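Local coordinates for protein N-acetylmuramoyl-L-alanine amidase (PDB 7AGL) that probably cleaves the amide bond between N-acetylmuramic acid and L-alanine in peptidoglycan, as a zinc-dependent amidase, at residues Arg63-Gln68 with Tyr203-Val208; Phe117-Ser122 with Pro176-Glu181; Lys139-Ser144 with Gln209-Tyr214. One frame throughout, in Å; residues are numbered along the deposited sequence.

Interaction 1. Residues Arg63-Gln68 with Tyr203-Val208; sequences RQQLTQ and YAQAVV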
ATOM      1  N   ARG A  63       8.025   8.700  -3.035  0.65 21.95           N
ATOM      2  CA  ARG A  63       7.683  10.118  -3.170  0.65 22.08           C
ATOM      3  C   ARG A  63       8.797  10.881  -3.864  0.65 25.02           C
ATOM      4  O   ARG A  63       8.550  11.672  -4.780  0.65 25.40           O
ATOM      5  CB  ARG A  63       7.399  10.757  -1.803  0.65 21.52           C
ATOM      6  CG  ARG A  63       6.693  12.122  -1.964  0.65 26.41           C
ATOM      7  CD  ARG A  63       7.329  13.341  -1.256  0.65 32.32           C
ATOM      8  NE  ARG A  63       8.781  13.308  -1.079  0.65 31.63           N
ATOM      9  CZ  ARG A  63       9.663  14.053  -1.749  0.65 32.71           C
ATOM     10  NH1 ARG A  63       9.266  14.902  -2.686  0.65 25.40           N
ATOM     11  NH2 ARG A  63      10.962  13.948  -1.475  0.65 34.13           N
ATOM     12  N   GLN A  64      10.037  10.646  -3.438  1.00 24.98           N
ATOM     13  CA  GLN A  64      11.169  11.349  -4.024  1.00 25.87           C
ATOM     14  C   GLN A  64      11.276  11.083  -5.524  1.00 24.78           C
ATOM     15  O   GLN A  64      11.526  12.009  -6.310  1.00 25.66           O
ATOM     16  CB  GLN A  64      12.446  10.928  -3.299  1.00 31.24           C
ATOM     17  CG  GLN A  64      13.686  11.726  -3.657  1.00 44.26           C
ATOM     18  CD  GLN A  64      14.941  11.126  -3.044  1.00 53.73           C
ATOM     19  OE1 GLN A  64      14.919  10.004  -2.522  1.00 53.30           O
ATOM     20  NE2 GLN A  64      16.047  11.868  -3.107  1.00 57.78           N
ATOM     21  N   GLN A  65      11.087   9.826  -5.939  0.51 26.94           N
ATOM     22  CA  GLN A  65      11.180   9.492  -7.356  0.51 27.14           C
ATOM     23  C   GLN A  65      10.046  10.135  -8.146  0.51 26.01           C
ATOM     24  O   GLN A  65      10.268  10.662  -9.244  0.51 30.37           O
ATOM     25  CB  GLN A  65      11.173   7.972  -7.531  0.51 29.50           C
ATOM     26  CG  GLN A  65      12.348   7.260  -6.863  0.51 28.62           C
ATOM     27  CD  GLN A  65      12.217   5.745  -6.904  0.51 33.59           C
ATOM     28  OE1 GLN A  65      11.651   5.183  -7.842  0.51 35.23           O
ATOM     29  NE2 GLN A  65      12.742   5.079  -5.887  0.51 30.24           N
ATOM     30  N   LEU A  66       8.826  10.113  -7.598  1.00 24.56           N
ATOM     31  CA  LEU A  66       7.694  10.725  -8.293  1.00 24.23           C
ATOM     32  C   LEU A  66       7.883  12.228  -8.431  1.00 23.76           C
ATOM     33  O   LEU A  66       7.600  12.800  -9.492  1.00 26.12           O
ATOM     34  CB  LEU A  66       6.378  10.426  -7.563  1.00 22.59           C
ATOM     35  CG  LEU A  66       5.892   8.977  -7.641  1.00 22.71           C
ATOM     36  CD1 LEU A  66       4.705   8.790  -6.705  1.00 22.04           C
ATOM     37  CD2 LEU A  66       5.536   8.625  -9.096  1.00 23.47           C
ATOM     38  N   THR A  67       8.369  12.887  -7.378  1.00 24.72           N
ATOM     39  CA  THR A  67       8.611  14.326  -7.473  1.00 25.67           C
ATOM     40  C   THR A  67       9.614  14.636  -8.580  1.00 27.68           C
ATOM     41  O   THR A  67       9.444  15.602  -9.341  1.00 31.12           O
ATOM     42  CB  THR A  67       9.100  14.874  -6.127  1.00 30.20           C
ATOM     43  OG1 THR A  67       8.058  14.756  -5.142  1.00 29.70           O
ATOM     44  CG2 THR A  67       9.501  16.330  -6.257  1.00 28.15           C
ATOM     45  N   GLN A  68      10.658  13.817  -8.704  1.00 27.95           N
ATOM     46  CA  GLN A  68      11.632  14.042  -9.769  1.00 34.68           C
ATOM     47  C   GLN A  68      10.999  13.895 -11.150  1.00 31.91           C
ATOM     48  O   GLN A  68      11.482  14.491 -12.125  1.00 35.31           O
ATOM     49  CB  GLN A  68      12.810  13.081  -9.596  1.00 37.53           C
ATOM     50  CG  GLN A  68      13.947  13.322 -10.565  1.00 49.23           C
ATOM     51  CD  GLN A  68      15.149  12.434 -10.293  1.00 64.00           C
ATOM     52  OE1 GLN A  68      15.193  11.722  -9.287  1.00 68.60           O
ATOM     53  NE2 GLN A  68      16.134  12.471 -11.191  1.00 67.35           N
ATOM     54  N   TYR A 203      12.189  -1.949  -4.335  1.00 21.61           N
ATOM     55  CA  TYR A 203      10.733  -1.949  -4.174  1.00 19.56           C
ATOM     56  C   TYR A 203      10.126  -0.645  -4.673  1.00 23.45           C
ATOM     57  O   TYR A 203       9.125  -0.641  -5.402  1.00 21.13           O
ATOM     58  CB  TYR A 203      10.360  -2.135  -2.704  1.00 21.02           C
ATOM     59  CG  TYR A 203      10.440  -3.542  -2.161  1.00 24.21           C
ATOM     60  CD1 TYR A 203       9.924  -4.631  -2.868  1.00 25.01           C
ATOM     61  CD2 TYR A 203      11.011  -3.774  -0.916  1.00 22.11           C
ATOM     62  CE1 TYR A 203       9.985  -5.918  -2.343  1.00 29.22           C
ATOM     63  CE2 TYR A 203      11.070  -5.044  -0.386  1.00 23.95           C
ATOM     64  CZ  TYR A 203      10.557  -6.114  -1.099  1.00 29.80           C
ATOM     65  OH  TYR A 203      10.635  -7.378  -0.553  1.00 26.15           O
ATOM     66  N   ALA A 204      10.711   0.482  -4.263  1.00 23.98           N
ATOM     67  CA  ALA A 204      10.125   1.773  -4.607  1.00 22.41           C
ATOM     68  C   ALA A 204      10.160   2.004  -6.111  1.00 23.29           C
ATOM     69  O   ALA A 204       9.175   2.477  -6.688  1.00 24.76           O
ATOM     70  CB  ALA A 204      10.858   2.901  -3.869  1.00 21.28           C
ATOM     71  N   GLN A 205      11.296   1.698  -6.756  1.00 21.29           N
ATOM     72  CA  GLN A 205      11.408   1.888  -8.204  1.00 22.88           C
ATOM     73  C   GLN A 205      10.349   1.085  -8.936  1.00 27.22           C
ATOM     74  O   GLN A 205       9.763   1.560  -9.920  1.00 25.54           O
ATOM     75  CB  GLN A 205      12.795   1.471  -8.685  1.00 24.87           C
ATOM     76  CG  GLN A 205      13.896   2.372  -8.213  1.00 32.31           C
ATOM     77  CD  GLN A 205      15.239   1.871  -8.673  1.00 45.52           C
ATOM     78  OE1 GLN A 205      15.444   1.626  -9.870  1.00 53.18           O
ATOM     79  NE2 GLN A 205      16.161   1.688  -7.729  1.00 46.47           N
ATOM     80  N   ALA A 206      10.089  -0.135  -8.462  1.00 23.35           N
ATOM     81  CA  ALA A 206       9.118  -1.001  -9.121  1.00 24.47           C
ATOM     82  C   ALA A 206       7.709  -0.444  -8.974  1.00 21.61           C
ATOM     83  O   ALA A 206       6.941  -0.431  -9.940  1.00 25.25           O
ATOM     84  CB  ALA A 206       9.202  -2.413  -8.543  1.00 25.57           C
ATOM     85  N   VAL A 207       7.358   0.023  -7.770  1.00 22.03           N
ATOM     86  CA  VAL A 207       6.063   0.669  -7.571  1.00 20.80           C
ATOM     87  C   VAL A 207       5.933   1.885  -8.476  1.00 22.92           C
ATOM     88  O   VAL A 207       4.886   2.099  -9.107  1.00 23.42           O
ATOM     89  CB  VAL A 207       5.884   1.033  -6.088  1.00 21.93           C
ATOM     90  CG1 VAL A 207       4.641   1.917  -5.879  1.00 22.61           C
ATOM     91  CG2 VAL A 207       5.793  -0.256  -5.259  1.00 22.42           C
ATOM     92  N   VAL A 208       6.989   2.706  -8.555  1.00 22.41           N
ATOM     93  CA  VAL A 208       6.947   3.876  -9.426  1.00 24.66           C
ATOM     94  C   VAL A 208       6.707   3.461 -10.877  1.00 23.49           C
ATOM     95  O   VAL A 208       5.919   4.090 -11.586  1.00 25.12           O
ATOM     96  CB  VAL A 208       8.233   4.712  -9.270  1.00 25.90           C
ATOM     97  CG1 VAL A 208       8.348   5.738 -10.388  1.00 26.61           C
ATOM     98  CG2 VAL A 208       8.223   5.415  -7.911  1.00 21.85           C
TER
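Gln65 reaches across to helix 203-208, where Ala204, Gln205 and Val208 receive its side chain. Two conformers are modelled, and its amide position, given here for one, is doubtful to that extent. CG stands anti to the carbonyl carbon (chi1 -62°) and the extended chain bridges helices whose axes come no nearer than 9.8 Å and run 44° apart. In this conformer the amide packs against carbon: Gln65 OE1 lies 3.4 Å from Val208 CG2 and 3.3 Å from Gln205 CA, Gln65 NE2 3.5 Å from Ala204 CB. The Gln205 side chain crosses it at about a right angle, amide planes 74° apart, and offers CG, its own NE2 bonding to Ser201. Val208 CG2 meets Gln65, whereas its CG1 faces Leu66 CD2 at 4.2 Å, a looser apolar touch from the buried side. This is helix-helix packing of the alpha/beta amidase fold, between helix 51-68, which starts at zinc ligand Glu51, and the C-terminal helix 197-215. One turn back, Ile62 packs on Ala204, Val207 and Val208. Leu66 also packs on loop residue Val71 and on Thr73 of edge strand 72-75; on another flank of helix 197-215, Ala206 and Val207 lean on Leu145 of helix 132-147.

Interaction 2. Residues Phe117-Ser122 with Pro176-Glu181; sequences FHVNYS and PKVLVE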
ATOM      1  N   PHE A 117       5.002 -10.547  -3.531  1.00 22.09           N
ATOM      2  CA  PHE A 117       4.076  -9.418  -3.392  1.00 24.19           C
ATOM      3  C   PHE A 117       2.638  -9.800  -3.750  1.00 20.37           C
ATOM      4  O   PHE A 117       2.389 -10.701  -4.554  1.00 21.47           O
ATOM      5  CB  PHE A 117       4.519  -8.249  -4.289  1.00 21.20           C
ATOM      6  CG  PHE A 117       4.301  -8.497  -5.775  1.00 23.19           C
ATOM      7  CD1 PHE A 117       3.062  -8.255  -6.364  1.00 21.67           C
ATOM      8  CD2 PHE A 117       5.334  -8.991  -6.585  1.00 23.36           C
ATOM      9  CE1 PHE A 117       2.838  -8.512  -7.722  1.00 21.43           C
ATOM     10  CE2 PHE A 117       5.125  -9.238  -7.947  1.00 27.01           C
ATOM     11  CZ  PHE A 117       3.872  -8.987  -8.519  1.00 24.51           C
ATOM     12  N   HIS A 118       1.675  -9.051  -3.197  1.00 19.72           N
ATOM     13  CA  HIS A 118       0.339  -9.121  -3.787  1.00 20.49           C
ATOM     14  C   HIS A 118      -0.321  -7.750  -3.781  1.00 21.28           C
ATOM     15  O   HIS A 118      -0.160  -6.964  -2.840  1.00 22.03           O
ATOM     16  CB  HIS A 118      -0.565 -10.216  -3.134  1.00 20.65           C
ATOM     17  CG  HIS A 118      -0.866 -10.047  -1.672  1.00 22.60           C
ATOM     18  ND1 HIS A 118       0.059 -10.303  -0.683  1.00 21.69           N
ATOM     19  CD2 HIS A 118      -2.032  -9.779  -1.033  1.00 19.95           C
ATOM     20  CE1 HIS A 118      -0.503 -10.133   0.502  1.00 23.93           C
ATOM     21  NE2 HIS A 118      -1.774  -9.825   0.319  1.00 23.37           N
ATOM     22  N   VAL A 119      -1.037  -7.473  -4.870  1.00 20.48           N
ATOM     23  CA  VAL A 119      -1.712  -6.206  -5.116  1.00 21.29           C
ATOM     24  C   VAL A 119      -3.179  -6.404  -4.765  1.00 22.01           C
ATOM     25  O   VAL A 119      -3.890  -7.165  -5.437  1.00 22.26           O
ATOM     26  CB  VAL A 119      -1.546  -5.766  -6.579  1.00 22.61           C
ATOM     27  CG1 VAL A 119      -2.279  -4.430  -6.826  1.00 25.01           C
ATOM     28  CG2 VAL A 119      -0.048  -5.670  -6.956  1.00 23.89           C
ATOM     29  N   ASN A 120      -3.623  -5.737  -3.694  1.00 18.64           N
ATOM     30  CA  ASN A 120      -4.993  -5.835  -3.217  1.00 18.21           C
ATOM     31  C   ASN A 120      -5.833  -4.728  -3.830  1.00 25.63           C
ATOM     32  O   ASN A 120      -5.379  -3.584  -3.950  1.00 20.42           O
ATOM     33  CB  ASN A 120      -5.048  -5.712  -1.688  1.00 21.37           C
ATOM     34  CG  ASN A 120      -4.252  -6.797  -0.996  1.00 22.25           C
ATOM     35  OD1 ASN A 120      -4.789  -7.858  -0.681  1.00 23.02           O
ATOM     36  ND2 ASN A 120      -2.948  -6.561  -0.806  1.00 25.08           N
ATOM     37  N   TYR A 121      -7.060  -5.076  -4.212  1.00 21.83           N
ATOM     38  CA  TYR A 121      -7.978  -4.116  -4.806  1.00 21.60           C
ATOM     39  C   TYR A 121      -9.400  -4.447  -4.381  1.00 22.89           C
ATOM     40  O   TYR A 121      -9.716  -5.580  -4.002  1.00 22.49           O
ATOM     41  CB  TYR A 121      -7.853  -4.115  -6.339  1.00 20.16           C
ATOM     42  CG  TYR A 121      -8.326  -5.396  -6.987  1.00 28.36           C
ATOM     43  CD1 TYR A 121      -7.483  -6.502  -7.083  1.00 25.31           C
ATOM     44  CD2 TYR A 121      -9.614  -5.505  -7.504  1.00 33.37           C
ATOM     45  CE1 TYR A 121      -7.921  -7.683  -7.663  1.00 27.98           C
ATOM     46  CE2 TYR A 121     -10.060  -6.677  -8.084  1.00 33.36           C
ATOM     47  CZ  TYR A 121      -9.212  -7.763  -8.161  1.00 38.50           C
ATOM     48  OH  TYR A 121      -9.656  -8.931  -8.747  1.00 35.92           O
ATOM     49  N   SER A 122     -10.273  -3.445  -4.486  1.00 22.10           N
ATOM     50  CA  SER A 122     -11.653  -3.603  -4.046  1.00 23.10           C
ATOM     51  C   SER A 122     -12.420  -4.552  -4.959  1.00 23.30           C
ATOM     52  O   SER A 122     -12.487  -4.359  -6.179  1.00 26.05           O
ATOM     53  CB  SER A 122     -12.348  -2.240  -3.997  1.00 22.50           C
ATOM     54  OG  SER A 122     -13.692  -2.394  -3.562  1.00 24.18           O
ATOM     55  N   PRO A 176      -8.798   5.853  -8.288  1.00 22.44           N
ATOM     56  CA  PRO A 176      -8.136   4.553  -8.465  1.00 21.34           C
ATOM     57  C   PRO A 176      -7.085   4.328  -7.386  1.00 23.63           C
ATOM     58  O   PRO A 176      -6.241   5.194  -7.112  1.00 23.06           O
ATOM     59  CB  PRO A 176      -7.513   4.654  -9.864  1.00 22.17           C
ATOM     60  CG  PRO A 176      -8.347   5.669 -10.571  1.00 24.42           C
ATOM     61  CD  PRO A 176      -8.681   6.680  -9.506  1.00 28.16           C
ATOM     62  N   LYS A 177      -7.146   3.160  -6.757  1.00 20.82           N
ATOM     63  CA  LYS A 177      -6.306   2.902  -5.596  1.00 20.79           C
ATOM     64  C   LYS A 177      -5.952   1.424  -5.547  1.00 21.44           C
ATOM     65  O   LYS A 177      -6.777   0.570  -5.863  1.00 22.18           O
ATOM     66  CB  LYS A 177      -7.017   3.325  -4.293  1.00 20.41           C
ATOM     67  CG  LYS A 177      -6.191   3.019  -3.026  1.00 18.48           C
ATOM     68  CD  LYS A 177      -6.905   3.466  -1.761  1.00 20.78           C
ATOM     69  CE  LYS A 177      -6.039   3.193  -0.547  1.00 18.79           C
ATOM     70  NZ  LYS A 177      -6.644   3.805   0.696  1.00 21.39           N
ATOM     71  N   VAL A 178      -4.715   1.129  -5.145  1.00 20.45           N
ATOM     72  CA  VAL A 178      -4.308  -0.236  -4.856  1.00 21.04           C
ATOM     73  C   VAL A 178      -3.559  -0.234  -3.535  1.00 22.78           C
ATOM     74  O   VAL A 178      -3.001   0.790  -3.113  1.00 20.31           O
ATOM     75  CB  VAL A 178      -3.438  -0.853  -5.990  1.00 21.36           C
ATOM     76  CG1 VAL A 178      -4.250  -0.967  -7.278  1.00 23.29           C
ATOM     77  CG2 VAL A 178      -2.164  -0.032  -6.211  1.00 19.34           C
ATOM     78  N   LEU A 179      -3.595  -1.377  -2.854  1.00 17.98           N
ATOM     79  CA  LEU A 179      -2.831  -1.593  -1.625  1.00 21.00           C
ATOM     80  C   LEU A 179      -1.845  -2.697  -1.954  1.00 21.64           C
ATOM     81  O   LEU A 179      -2.252  -3.848  -2.173  1.00 21.63           O
ATOM     82  CB  LEU A 179      -3.737  -1.975  -0.450  1.00 20.27           C
ATOM     83  CG  LEU A 179      -3.095  -2.084   0.947  1.00 20.67           C
ATOM     84  CD1 LEU A 179      -4.193  -2.066   2.026  1.00 21.88           C
ATOM     85  CD2 LEU A 179      -2.199  -3.324   1.138  1.00 23.52           C
ATOM     86  N   VAL A 180      -0.560  -2.348  -1.997  1.00 17.97           N
ATOM     87  CA  VAL A 180       0.478  -3.303  -2.371  1.00 18.52           C
ATOM     88  C   VAL A 180       1.099  -3.844  -1.096  1.00 21.84           C
ATOM     89  O   VAL A 180       1.718  -3.092  -0.342  1.00 21.09           O
ATOM     90  CB  VAL A 180       1.548  -2.664  -3.269  1.00 19.60           C
ATOM     91  CG1 VAL A 180       2.564  -3.723  -3.703  1.00 20.41           C
ATOM     92  CG2 VAL A 180       0.893  -2.029  -4.506  1.00 23.30           C
ATOM     93  N   GLU A 181       0.931  -5.142  -0.855  1.00 20.30           N
ATOM     94  CA  GLU A 181       1.723  -5.864   0.134  1.00 20.99           C
ATOM     95  C   GLU A 181       3.008  -6.304  -0.573  1.00 22.16           C
ATOM     96  O   GLU A 181       2.975  -7.155  -1.469  1.00 20.82           O
ATOM     97  CB  GLU A 181       0.932  -7.048   0.691  1.00 18.34           C
ATOM     98  CG  GLU A 181      -0.287  -6.648   1.559  1.00 20.85           C
ATOM     99  CD  GLU A 181       0.077  -6.424   3.004  1.00 22.42           C
ATOM    100  OE1 GLU A 181       1.294  -6.459   3.302  1.00 23.01           O
ATOM    101  OE2 GLU A 181      -0.848  -6.216   3.839  1.00 23.25           O
TER
HETATM  102  O   HOH W   1      -8.831  -1.045  -4.726  1.00 22.56           O
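His118 and Glu181 run side by side at the tight end of this antiparallel strand pair, with Glu181 CB over one face of the imidazole, 3.8 Å from the ring centroid in a CH-pi contact. Ring and carboxylate planes are only 14° apart; the bend at chi2 of Glu181 (-87°) leads its carboxylate away from the backbone of 117-122. In the backbone, His118 N bonds to Glu181 O at 2.9 Å and Glu181 N bonds back to His118 O. Leu179 O is gripped twice by Asn120, through N at 2.8 Å and ND2 at 3.1 Å, from opposite faces of the carbonyl plane; Asn120 OD1 turns to Arg164. These strands, 118-122 and 177-184, belong to the central mixed sheet of the amidase alpha/beta fold, and Glu181 lies beside the zinc ion held by His16, Glu51 and His106. On the other sheet face, Val119 CG1 packs 3.9 Å from Val178 CB, while its CG2 only grazes Val180 CG2 at 4.5 Å. Toward Ser122 and Lys177 the strands splay, and a water spans the gap, accepting from Ser122 N (2.8 Å) and donating to Lys177 O.

Interaction 3. Residues Lys139-Ser144 with Gln209-Tyr214; sequences KTMRDS and QGIVAY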
ATOM      1  N   LYS A 139      -3.966  -4.687 -12.131  1.00 24.66           N
ATOM      2  CA  LYS A 139      -3.270  -5.552 -13.085  1.00 25.94           C
ATOM      3  C   LYS A 139      -1.988  -4.901 -13.583  1.00 27.45           C
ATOM      4  O   LYS A 139      -0.959  -5.572 -13.739  1.00 28.23           O
ATOM      5  CB  LYS A 139      -4.198  -5.881 -14.250  1.00 27.52           C
ATOM      6  CG  LYS A 139      -5.383  -6.729 -13.852  1.00 28.52           C
ATOM      7  CD  LYS A 139      -6.271  -7.022 -15.052  1.00 34.77           C
ATOM      8  CE  LYS A 139      -7.474  -7.857 -14.643  1.00 40.25           C
ATOM      9  NZ  LYS A 139      -8.268  -8.295 -15.825  1.00 44.41           N
ATOM     10  N   THR A 140      -2.039  -3.590 -13.843  1.00 27.73           N
ATOM     11  CA  THR A 140      -0.861  -2.872 -14.324  1.00 27.65           C
ATOM     12  C   THR A 140       0.249  -2.870 -13.280  1.00 25.15           C
ATOM     13  O   THR A 140       1.420  -3.128 -13.601  1.00 27.35           O
ATOM     14  CB  THR A 140      -1.254  -1.444 -14.692  1.00 25.00           C
ATOM     15  OG1 THR A 140      -2.115  -1.481 -15.847  1.00 30.08           O
ATOM     16  CG2 THR A 140      -0.009  -0.615 -15.008  1.00 30.69           C
ATOM     17  N   MET A 141      -0.114  -2.598 -12.024  1.00 24.62           N
ATOM     18  CA  MET A 141       0.841  -2.656 -10.919  1.00 22.66           C
ATOM     19  C   MET A 141       1.442  -4.050 -10.775  1.00 24.40           C
ATOM     20  O   MET A 141       2.663  -4.206 -10.662  1.00 25.93           O
ATOM     21  CB  MET A 141       0.144  -2.234  -9.622  1.00 22.06           C
ATOM     22  CG  MET A 141       1.057  -2.212  -8.414  1.00 22.18           C
ATOM     23  SD  MET A 141       2.466  -1.081  -8.547  1.00 23.79           S
ATOM     24  CE  MET A 141       1.717   0.540  -8.433  1.00 23.85           C
ATOM     25  N   ARG A 142       0.596  -5.081 -10.780  1.00 23.94           N
ATOM     26  CA  ARG A 142       1.103  -6.448 -10.714  1.00 25.32           C
ATOM     27  C   ARG A 142       2.086  -6.725 -11.852  1.00 24.71           C
ATOM     28  O   ARG A 142       3.171  -7.282 -11.636  1.00 26.51           O
ATOM     29  CB  ARG A 142      -0.071  -7.432 -10.745  1.00 29.16           C
ATOM     30  CG  ARG A 142       0.305  -8.919 -10.636  1.00 28.46           C
ATOM     31  CD  ARG A 142       0.667  -9.567 -11.976  1.00 32.06           C
ATOM     32  NE  ARG A 142      -0.338  -9.303 -13.007  1.00 37.83           N
ATOM     33  CZ  ARG A 142      -1.471  -9.982 -13.137  1.00 36.17           C
ATOM     34  NH1 ARG A 142      -1.751 -10.973 -12.303  1.00 35.00           N
ATOM     35  NH2 ARG A 142      -2.333  -9.663 -14.093  1.00 35.26           N
ATOM     36  N   ASP A 143       1.714  -6.348 -13.080  1.00 26.05           N
ATOM     37  CA  ASP A 143       2.592  -6.566 -14.231  1.00 27.00           C
ATOM     38  C   ASP A 143       3.931  -5.855 -14.070  1.00 29.41           C
ATOM     39  O   ASP A 143       4.982  -6.418 -14.394  1.00 30.89           O
ATOM     40  CB  ASP A 143       1.911  -6.084 -15.508  1.00 30.92           C
ATOM     41  CG  ASP A 143       0.781  -6.983 -15.948  1.00 36.85           C
ATOM     42  OD1 ASP A 143       0.651  -8.097 -15.408  1.00 34.02           O
ATOM     43  OD2 ASP A 143       0.011  -6.562 -16.841  1.00 39.01           O
ATOM     44  N   SER A 144       3.907  -4.606 -13.603  1.00 28.00           N
ATOM     45  CA  SER A 144       5.134  -3.827 -13.464  1.00 28.96           C
ATOM     46  C   SER A 144       6.025  -4.379 -12.356  1.00 27.18           C
ATOM     47  O   SER A 144       7.255  -4.422 -12.505  1.00 29.79           O
ATOM     48  CB  SER A 144       4.794  -2.357 -13.180  1.00 29.55           C
ATOM     49  OG  SER A 144       4.201  -1.716 -14.304  1.00 31.78           O
ATOM     50  N   GLN A 209       7.376   2.399 -11.340  1.00 27.67           N
ATOM     51  CA  GLN A 209       7.125   1.916 -12.699  1.00 28.41           C
ATOM     52  C   GLN A 209       5.657   1.549 -12.896  1.00 28.18           C
ATOM     53  O   GLN A 209       5.070   1.839 -13.945  1.00 26.33           O
ATOM     54  CB  GLN A 209       8.034   0.723 -13.015  1.00 29.21           C
ATOM     55  CG  GLN A 209       9.452   1.149 -13.321  1.00 35.33           C
ATOM     56  CD  GLN A 209      10.446   0.001 -13.324  1.00 45.30           C
ATOM     57  OE1 GLN A 209      10.128  -1.128 -12.956  1.00 41.97           O
ATOM     58  NE2 GLN A 209      11.668   0.297 -13.740  1.00 52.53           N
ATOM     59  N   GLY A 210       5.035   0.949 -11.880  1.00 23.96           N
ATOM     60  CA  GLY A 210       3.613   0.642 -11.976  1.00 23.28           C
ATOM     61  C   GLY A 210       2.746   1.884 -12.031  1.00 24.80           C
ATOM     62  O   GLY A 210       1.779   1.944 -12.794  1.00 25.95           O
ATOM     63  N   ILE A 211       3.063   2.883 -11.204  1.00 24.48           N
ATOM     64  CA  ILE A 211       2.319   4.140 -11.243  1.00 24.49           C
ATOM     65  C   ILE A 211       2.471   4.800 -12.611  1.00 25.36           C
ATOM     66  O   ILE A 211       1.487   5.227 -13.233  1.00 26.32           O
ATOM     67  CB  ILE A 211       2.793   5.068 -10.105  1.00 25.78           C
ATOM     68  CG1 ILE A 211       2.479   4.454  -8.739  1.00 23.02           C
ATOM     69  CG2 ILE A 211       2.174   6.450 -10.249  1.00 25.82           C
ATOM     70  CD1 ILE A 211       3.120   5.211  -7.586  1.00 23.29           C
ATOM     71  N   VAL A 212       3.709   4.875 -13.108  1.00 28.70           N
ATOM     72  CA  VAL A 212       3.960   5.492 -14.413  1.00 28.42           C
ATOM     73  C   VAL A 212       3.227   4.742 -15.520  1.00 29.79           C
ATOM     74  O   VAL A 212       2.622   5.355 -16.413  1.00 31.48           O
ATOM     75  CB  VAL A 212       5.478   5.560 -14.686  1.00 30.43           C
ATOM     76  CG1 VAL A 212       5.741   5.913 -16.138  1.00 32.43           C
ATOM     77  CG2 VAL A 212       6.138   6.572 -13.751  1.00 30.43           C
ATOM     78  N   ALA A 213       3.280   3.408 -15.493  1.00 29.71           N
ATOM     79  CA  ALA A 213       2.593   2.630 -16.521  1.00 29.86           C
ATOM     80  C   ALA A 213       1.094   2.883 -16.478  1.00 31.41           C
ATOM     81  O   ALA A 213       0.449   3.058 -17.522  1.00 33.08           O
ATOM     82  CB  ALA A 213       2.897   1.143 -16.343  1.00 31.91           C
ATOM     83  N   TYR A 214       0.527   2.970 -15.272  1.00 30.64           N
ATOM     84  CA  TYR A 214      -0.912   3.190 -15.165  1.00 26.68           C
ATOM     85  C   TYR A 214      -1.309   4.582 -15.656  1.00 28.95           C
ATOM     86  O   TYR A 214      -2.261   4.726 -16.431  1.00 31.80           O
ATOM     87  CB  TYR A 214      -1.375   2.964 -13.726  1.00 28.64           C
ATOM     88  CG  TYR A 214      -2.840   3.255 -13.556  1.00 29.18           C
ATOM     89  CD1 TYR A 214      -3.801   2.402 -14.098  1.00 30.68           C
ATOM     90  CD2 TYR A 214      -3.270   4.385 -12.874  1.00 26.31           C
ATOM     91  CE1 TYR A 214      -5.154   2.667 -13.960  1.00 28.70           C
ATOM     92  CE2 TYR A 214      -4.620   4.660 -12.723  1.00 26.87           C
ATOM     93  CZ  TYR A 214      -5.559   3.797 -13.266  1.00 27.72           C
ATOM     94  OH  TYR A 214      -6.916   4.065 -13.128  1.00 27.84           O
TER
HETATM   95  O   HOH W   2       8.502  -2.895 -14.175  1.00 35.73           O
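Helices 139-144 and 209-214 cross with their N-to-C directions 134° apart and their axes approaching to 8.2 Å, and the backbones come closest where Met141 CA and Gly210 CA lie 4.4 Å from each other. Gly210 makes this possible: with no side chain on the facing side, its CA takes Ser144 CB at 3.4 Å, tighter than usual for two carbons. Ser144 OG lies at the same 3.4 Å from Gly210 CA, and Ala213 CB flanks it one turn further along. Met141 reaches the glycine from the buried side. Its chain leaves with CG anti to the backbone N (chi1 -178°), then bends at chi2 and chi3, which swings the thioether alongside helix 209-214; Met141 SD packs on Gly210 CA, and Met141 CE sits 4.0 Å from Ile211 CG1. Both helices lie over the same face of the central sheet in this alpha/beta amidase fold, so the glycine contact joins two neighbours of one helical layer. Thr140 uses its methyl, not its hydroxyl: CG2 rests against both Ala213 CB at 3.6 Å and Tyr214 CB at 4.0 Å, while OG1 bonds back to the Arg136 carbonyl. Beyond Thr140, the Tyr214 ring stacks with Phe137 of helix 132-147. At the opposite end of the contact the packing gives way to water, one molecule donating both to Ser144 O, at 2.6 Å, and to Gln209 OE1, where the Gln209 side chain is exposed.

How the interactions relate
Helix 197-215 is shared by interactions 1 and 3, whose centres lie 12 Å apart: residues 203-208 meet helix 51-68 and residues 209-214 meet helix 132-147. They touch where Val207 O lies 3.6 Å from Met141 CE and where Leu66 CD1 lies 4.0 Å from Ile211 CD1. Met141 also links interaction 3 to the sheet, its CG 3.9 Å from both Val119 CG2 and Val180 CG2 of interaction 2. Interactions 1 and 2 do not touch, their nearest atoms being about 5 Å apart. The zinc site adjoins interaction 2, the Glu181 side chain coming within about 4 Å of the metal, and helix 51-68 begins with the zinc ligand Glu51.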